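Local coordinates for protein nucleoside-triphosphatase THEP1 (Aquifex aeolicus, PDB 1YE8) that hydrolyses nucleoside triphosphates, including ATP, GTP, CTP, TTP and UTP, to the nucleoside diphosphate and phosphate, without acting as a kinase, at residues K2-G7 and K147-L152; E94-R99 and P129-V134. All coordinates share one frame; numbering follows the deposited sequence.

Contact 1: K2-G7 and K147-L152; sequences KIIITG and KEIRRL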
loop_
_atom_site.group_PDB
_atom_site.type_symbol
_atom_site.label_atom_id
_atom_site.label_comp_id
_atom_site.label_asym_id
_atom_site.label_seq_id
_atom_site.Cartn_x
_atom_site.Cartn_y
_atom_site.Cartn_z
ATOM N N LYS A 2 -0.851 5.303 -12.090
ATOM C CA LYS A 2 -1.184 4.405 -10.963
ATOM C C LYS A 2 -0.460 3.096 -11.215
ATOM O O LYS A 2 -0.706 2.448 -12.240
ATOM C CB LYS A 2 -2.697 4.110 -10.870
ATOM C CG LYS A 2 -3.665 5.303 -10.794
ATOM C CD LYS A 2 -3.535 6.029 -9.465
ATOM C CE LYS A 2 -4.548 7.147 -9.240
ATOM N NZ LYS A 2 -4.557 8.159 -10.325
ATOM N N ILE A 3 0.453 2.725 -10.322
ATOM C CA ILE A 3 1.167 1.449 -10.418
ATOM C C ILE A 3 0.572 0.519 -9.372
ATOM O O ILE A 3 0.639 0.833 -8.164
ATOM C CB ILE A 3 2.690 1.631 -10.102
ATOM C CG1 ILE A 3 3.335 2.750 -10.940
ATOM C CG2 ILE A 3 3.422 0.299 -10.258
ATOM C CD1 ILE A 3 3.402 2.446 -12.418
ATOM N N ILE A 4 -0.011 -0.596 -9.818
ATOM C CA ILE A 4 -0.626 -1.567 -8.915
ATOM C C ILE A 4 0.215 -2.828 -8.963
ATOM O O ILE A 4 0.328 -3.477 -10.009
ATOM C CB ILE A 4 -2.077 -1.872 -9.335
ATOM C CG1 ILE A 4 -2.902 -0.585 -9.368
ATOM C CG2 ILE A 4 -2.691 -2.891 -8.365
ATOM C CD1 ILE A 4 -4.311 -0.745 -9.815
ATOM N N ILE A 5 0.790 -3.188 -7.819
ATOM C CA ILE A 5 1.657 -4.361 -7.703
ATOM C C ILE A 5 0.906 -5.456 -6.964
ATOM O O ILE A 5 0.402 -5.259 -5.856
ATOM C CB ILE A 5 2.959 -4.006 -6.950
ATOM C CG1 ILE A 5 3.729 -2.900 -7.675
ATOM C CG2 ILE A 5 3.832 -5.269 -6.769
ATOM C CD1 ILE A 5 4.729 -2.168 -6.793
ATOM N N THR A 6 0.818 -6.620 -7.591
ATOM C CA THR A 6 0.154 -7.762 -6.989
ATOM C C THR A 6 1.067 -8.979 -7.055
ATOM O O THR A 6 2.143 -8.911 -7.648
ATOM C CB THR A 6 -1.232 -7.951 -7.667
ATOM O OG1 THR A 6 -2.032 -8.876 -6.920
ATOM C CG2 THR A 6 -1.144 -8.519 -9.118
ATOM N N GLY A 7 0.672 -10.063 -6.403
ATOM C CA GLY A 7 1.475 -11.269 -6.424
ATOM C C GLY A 7 1.257 -12.082 -5.173
ATOM O O GLY A 7 0.566 -11.644 -4.250
ATOM N N LYS A 147 -10.870 -6.074 -5.790
ATOM C CA LYS A 147 -11.320 -6.329 -7.167
ATOM C C LYS A 147 -11.416 -5.032 -7.964
ATOM O O LYS A 147 -10.971 -4.951 -9.112
ATOM C CB LYS A 147 -12.667 -7.038 -7.167
ATOM C CG LYS A 147 -13.022 -7.715 -8.497
ATOM C CD LYS A 147 -14.432 -8.310 -8.465
ATOM C CE LYS A 147 -14.414 -9.800 -8.170
ATOM N NZ LYS A 147 -15.771 -10.424 -8.262
ATOM N N GLU A 148 -11.977 -4.007 -7.324
ATOM C CA GLU A 148 -12.137 -2.690 -7.916
ATOM C C GLU A 148 -10.792 -2.108 -8.360
ATOM O O GLU A 148 -10.669 -1.540 -9.447
ATOM C CB GLU A 148 -12.815 -1.783 -6.885
ATOM C CG GLU A 148 -13.070 -0.362 -7.338
ATOM C CD GLU A 148 -13.788 0.464 -6.290
ATOM O OE1 GLU A 148 -14.716 -0.064 -5.640
ATOM O OE2 GLU A 148 -13.437 1.654 -6.137
ATOM N N ILE A 149 -9.782 -2.226 -7.498
ATOM C CA ILE A 149 -8.453 -1.716 -7.797
ATOM C C ILE A 149 -7.745 -2.570 -8.862
ATOM O O ILE A 149 -7.073 -2.037 -9.750
ATOM C CB ILE A 149 -7.594 -1.555 -6.487
ATOM C CG1 ILE A 149 -8.236 -0.527 -5.528
ATOM C CG2 ILE A 149 -6.150 -1.216 -6.828
ATOM C CD1 ILE A 149 -8.827 0.725 -6.175
ATOM N N ARG A 150 -7.928 -3.890 -8.806
ATOM C CA ARG A 150 -7.329 -4.759 -9.812
ATOM C C ARG A 150 -7.783 -4.369 -11.222
ATOM O O ARG A 150 -6.989 -4.413 -12.160
ATOM C CB ARG A 150 -7.659 -6.220 -9.525
ATOM C CG ARG A 150 -6.832 -7.194 -10.363
ATOM C CD ARG A 150 -7.229 -8.660 -10.213
ATOM N NE ARG A 150 -7.397 -9.022 -8.806
ATOM C CZ ARG A 150 -6.405 -9.139 -7.923
ATOM N NH1 ARG A 150 -5.130 -9.021 -8.288
ATOM N NH2 ARG A 150 -6.710 -9.420 -6.668
ATOM N N ARG A 151 -9.043 -3.957 -11.346
ATOM C CA ARG A 151 -9.583 -3.571 -12.649
ATOM C C ARG A 151 -9.578 -2.057 -12.918
ATOM O O ARG A 151 -10.208 -1.595 -13.862
ATOM C CB ARG A 151 -10.955 -4.222 -12.887
ATOM C CG ARG A 151 -12.120 -3.658 -12.110
ATOM C CD ARG A 151 -13.394 -4.504 -12.233
ATOM N NE ARG A 151 -13.110 -5.918 -12.519
ATOM C CZ ARG A 151 -14.032 -6.877 -12.592
ATOM N NH1 ARG A 151 -15.317 -6.595 -12.395
ATOM N NH2 ARG A 151 -13.672 -8.126 -12.867
ATOM N N LEU A 152 -8.836 -1.284 -12.127
ATOM C CA LEU A 152 -8.786 0.168 -12.300
ATOM C C LEU A 152 -8.365 0.561 -13.719
ATOM O O LEU A 152 -7.255 0.253 -14.127
ATOM C CB LEU A 152 -7.805 0.762 -11.283
ATOM C CG LEU A 152 -7.735 2.282 -11.144
ATOM C CD1 LEU A 152 -9.056 2.842 -10.626
ATOM C CD2 LEU A 152 -6.594 2.657 -10.235
#
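Ile4 carries the apolar part of this contact, meeting both Ile149 and Leu152. Its CG1 stands anti to the carbonyl carbon (chi1 -57°) and the chain continues fully extended (chi2 178°), which pushes CD1 ahead of the other branch. CD1 rests 3.5 Å from Ile149 CG2 and 4.1 Å from Leu152 CB. It also presses to 3.0 Å from the carbonyl oxygen Ile149 O, which accepts the backbone bond from Leu152 N as the helix ends. With only an alanine here, Ile149 CG2 and the Leu152 side chain would probably lose the partner they share on the strand. Lys2 adds its aliphatic base, CG lying 4.0 Å from Leu152 CD2, while its bent chain takes NZ off to Asp128 O and Val131 O.

The polar part is slight. Arg150 turns at chi3 (-47°) and offers NH1, at the guanidinium edge, to Thr6 OG1 in a weak hydrogen bond of 3.4 Å. Both groups have stronger partners: Thr6 OG1 bonds to Ile137 O, and Arg150 pairs with Asp141 and reaches Pro138 O.

Strand 2-6 runs between strands 132-136 and 156-159 in the parallel sheet and leads into the P-loop at Gly7, an inferred ATP-binding residue. Helix 144-150 covers the Ile4 and Thr6 side, whereas Ile5 packs against Leu16 and Ile20 of helix 13-24.

Contact 2: E94-R99 and P129-V134; sequences EAKKDR and PNVNVV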
loop_
_atom_site.group_PDB
_atom_site.type_symbol
_atom_site.label_atom_id
_atom_site.label_comp_id
_atom_site.label_asym_id
_atom_site.label_seq_id
_atom_site.Cartn_x
_atom_site.Cartn_y
_atom_site.Cartn_z
ATOM N N GLU A 94 -0.673 16.830 -0.966
ATOM C CA GLU A 94 0.580 17.231 -1.603
ATOM C C GLU A 94 0.634 16.778 -3.057
ATOM O O GLU A 94 1.096 17.526 -3.917
ATOM C CB GLU A 94 1.781 16.701 -0.841
ATOM C CG GLU A 94 2.025 17.363 0.499
ATOM C CD GLU A 94 3.446 17.156 0.953
ATOM O OE1 GLU A 94 4.366 17.339 0.123
ATOM O OE2 GLU A 94 3.650 16.772 2.107
ATOM N N ALA A 95 0.160 15.560 -3.331
ATOM C CA ALA A 95 0.231 14.986 -4.674
ATOM C C ALA A 95 -0.698 15.682 -5.669
ATOM O O ALA A 95 -0.421 15.686 -6.861
ATOM C CB ALA A 95 -0.054 13.478 -4.632
ATOM N N LYS A 96 -1.798 16.263 -5.190
ATOM C CA LYS A 96 -2.697 17.005 -6.075
ATOM C C LYS A 96 -2.035 18.283 -6.559
ATOM O O LYS A 96 -2.278 18.710 -7.687
ATOM C CB LYS A 96 -4.014 17.330 -5.374
ATOM C CG LYS A 96 -4.955 16.134 -5.309
ATOM C CD LYS A 96 -6.333 16.491 -4.777
ATOM C CE LYS A 96 -6.317 16.568 -3.286
ATOM N NZ LYS A 96 -7.629 16.983 -2.725
ATOM N N LYS A 97 -1.186 18.881 -5.729
ATOM C CA LYS A 97 -0.534 20.147 -6.090
ATOM C C LYS A 97 0.797 19.959 -6.811
ATOM O O LYS A 97 1.194 20.795 -7.621
ATOM C CB LYS A 97 -0.368 21.035 -4.856
ATOM C CG LYS A 97 -1.698 21.565 -4.324
ATOM C CD LYS A 97 -1.497 22.633 -3.247
ATOM C CE LYS A 97 -2.481 23.799 -3.400
ATOM N NZ LYS A 97 -3.888 23.370 -3.636
ATOM N N ASP A 98 1.483 18.861 -6.523
ATOM C CA ASP A 98 2.810 18.601 -7.065
ATOM C C ASP A 98 2.797 17.224 -7.709
ATOM O O ASP A 98 2.817 16.195 -7.016
ATOM C CB ASP A 98 3.845 18.682 -5.938
ATOM C CG ASP A 98 5.260 18.402 -6.403
ATOM O OD1 ASP A 98 5.447 18.113 -7.600
ATOM O OD2 ASP A 98 6.235 18.456 -5.622
ATOM N N ARG A 99 2.756 17.202 -9.034
ATOM C CA ARG A 99 2.678 15.958 -9.779
ATOM C C ARG A 99 3.958 15.116 -9.718
ATOM O O ARG A 99 3.971 13.975 -10.185
ATOM C CB ARG A 99 2.268 16.249 -11.221
ATOM C CG ARG A 99 0.845 16.806 -11.345
ATOM C CD ARG A 99 0.772 18.296 -11.698
ATOM N NE ARG A 99 1.701 18.647 -12.774
ATOM C CZ ARG A 99 1.827 19.854 -13.311
ATOM N NH1 ARG A 99 1.074 20.864 -12.890
ATOM N NH2 ARG A 99 2.710 20.051 -14.283
ATOM N N PRO A 129 -7.710 11.047 -11.216
ATOM C CA PRO A 129 -6.731 11.002 -12.312
ATOM C C PRO A 129 -5.505 11.882 -12.070
ATOM O O PRO A 129 -4.480 11.642 -12.719
ATOM C CB PRO A 129 -7.516 11.575 -13.502
ATOM C CG PRO A 129 -8.593 12.399 -12.890
ATOM C CD PRO A 129 -8.990 11.645 -11.638
ATOM N N ASN A 130 -5.606 12.861 -11.169
ATOM C CA ASN A 130 -4.588 13.902 -11.006
ATOM C C ASN A 130 -3.469 13.594 -10.022
ATOM O O ASN A 130 -2.692 14.489 -9.675
ATOM C CB ASN A 130 -5.226 15.240 -10.597
ATOM C CG ASN A 130 -6.365 15.664 -11.520
ATOM O OD1 ASN A 130 -6.220 15.674 -12.750
ATOM N ND2 ASN A 130 -7.510 16.010 -10.928
ATOM N N VAL A 131 -3.383 12.348 -9.553
ATOM C CA VAL A 131 -2.339 11.973 -8.608
ATOM C C VAL A 131 -1.653 10.687 -9.026
ATOM O O VAL A 131 -2.293 9.800 -9.608
ATOM C CB VAL A 131 -2.863 11.829 -7.144
ATOM C CG1 VAL A 131 -3.448 13.137 -6.616
ATOM C CG2 VAL A 131 -3.876 10.669 -6.963
ATOM N N ASN A 132 -0.363 10.593 -8.714
ATOM C CA ASN A 132 0.413 9.371 -8.917
ATOM C C ASN A 132 0.416 8.496 -7.675
ATOM O O ASN A 132 0.483 9.009 -6.544
ATOM C CB ASN A 132 1.851 9.710 -9.301
ATOM C CG ASN A 132 1.930 10.601 -10.517
ATOM O OD1 ASN A 132 1.365 10.290 -11.565
ATOM N ND2 ASN A 132 2.617 11.732 -10.378
ATOM N N VAL A 133 0.325 7.184 -7.882
ATOM C CA VAL A 133 0.240 6.228 -6.773
ATOM C C VAL A 133 0.998 4.953 -7.080
ATOM O O VAL A 133 0.958 4.461 -8.214
ATOM C CB VAL A 133 -1.238 5.826 -6.456
ATOM C CG1 VAL A 133 -1.315 4.948 -5.196
ATOM C CG2 VAL A 133 -2.155 7.047 -6.316
ATOM N N VAL A 134 1.685 4.417 -6.067
ATOM C CA VAL A 134 2.163 3.028 -6.086
ATOM C C VAL A 134 1.449 2.296 -4.961
ATOM O O VAL A 134 1.564 2.687 -3.795
ATOM C CB VAL A 134 3.690 2.935 -5.882
ATOM C CG1 VAL A 134 4.147 1.480 -5.752
ATOM C CG2 VAL A 134 4.408 3.631 -7.040
HETATM O O HOH W 1 0.943 13.253 -8.004
#
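Val131 fits its CG1 methyl against the last turn of helix 77-97, where it meets both Ala95 and Lys96. This methyl lies anti to the carbonyl carbon of Val131 (chi1 -61°), a setting that turns it to the helix and leaves CG2 between the backbone N and C. From Ala95 CB it is 3.9 Å away. Lys96 CG comes closer, at 3.6 Å from Val131 CG1, and the two side chains run alongside each other in the same direction. The lysine touches with the base of its chain alone; beyond it the chain bends at chi3 (-80°), and its charged end takes part in a cation-pi interaction with Tyr92.

The pairing belongs to the RecA-like core of this P-loop NTPase. Helix 77-97 precedes strand 102-105, which carries residues predicted to bind ATP, and helix 116-126 then makes a beta-alpha-beta crossover to the parallel strand 132-136. Ala95 and Val131 both touch Ile103 of strand 102-105, so the helix end packs over the place where these two neighbouring strands meet.

Asn132 works through its amide end. CG is anti to the carbonyl carbon (chi1 -56°), which carries the amide nearer to the chain after the helix. There ND2 comes within 2.6 Å of Arg99 O, but the angle is too poor for a hydrogen bond; a weak one runs instead from ND2 to Lys101 O, and OD1 is bonded to Met1 N. A water bridges the two backbones. It donates to Ala95 O, 3.0 Å away, and accepts from Asn132 N at the same distance of 3.0 Å.

Overall arrangement
The chain starts with strand 2-6, passes through helix 13-24 and the antiparallel sheet, and reaches helix 77-97, whose end opens contact 2. After strand 102-105 and helix 116-126, the chain enters strand 132-136 and contact 2 closes a loop of 29 residues. Helix 144-150 follows and closes contact 1, whose 139-residue loop holds contact 2 nested within it. Their centres lie about 17 Å apart, yet the two touch directly because strands 2-6 and 132-136 are neighbours in the parallel sheet: Ile3 N probably bonds to Val133 O at 2.8 Å, and Ile5 packs on Val134. One contact joins helix 144-150 to that sheet, the other helix 77-97.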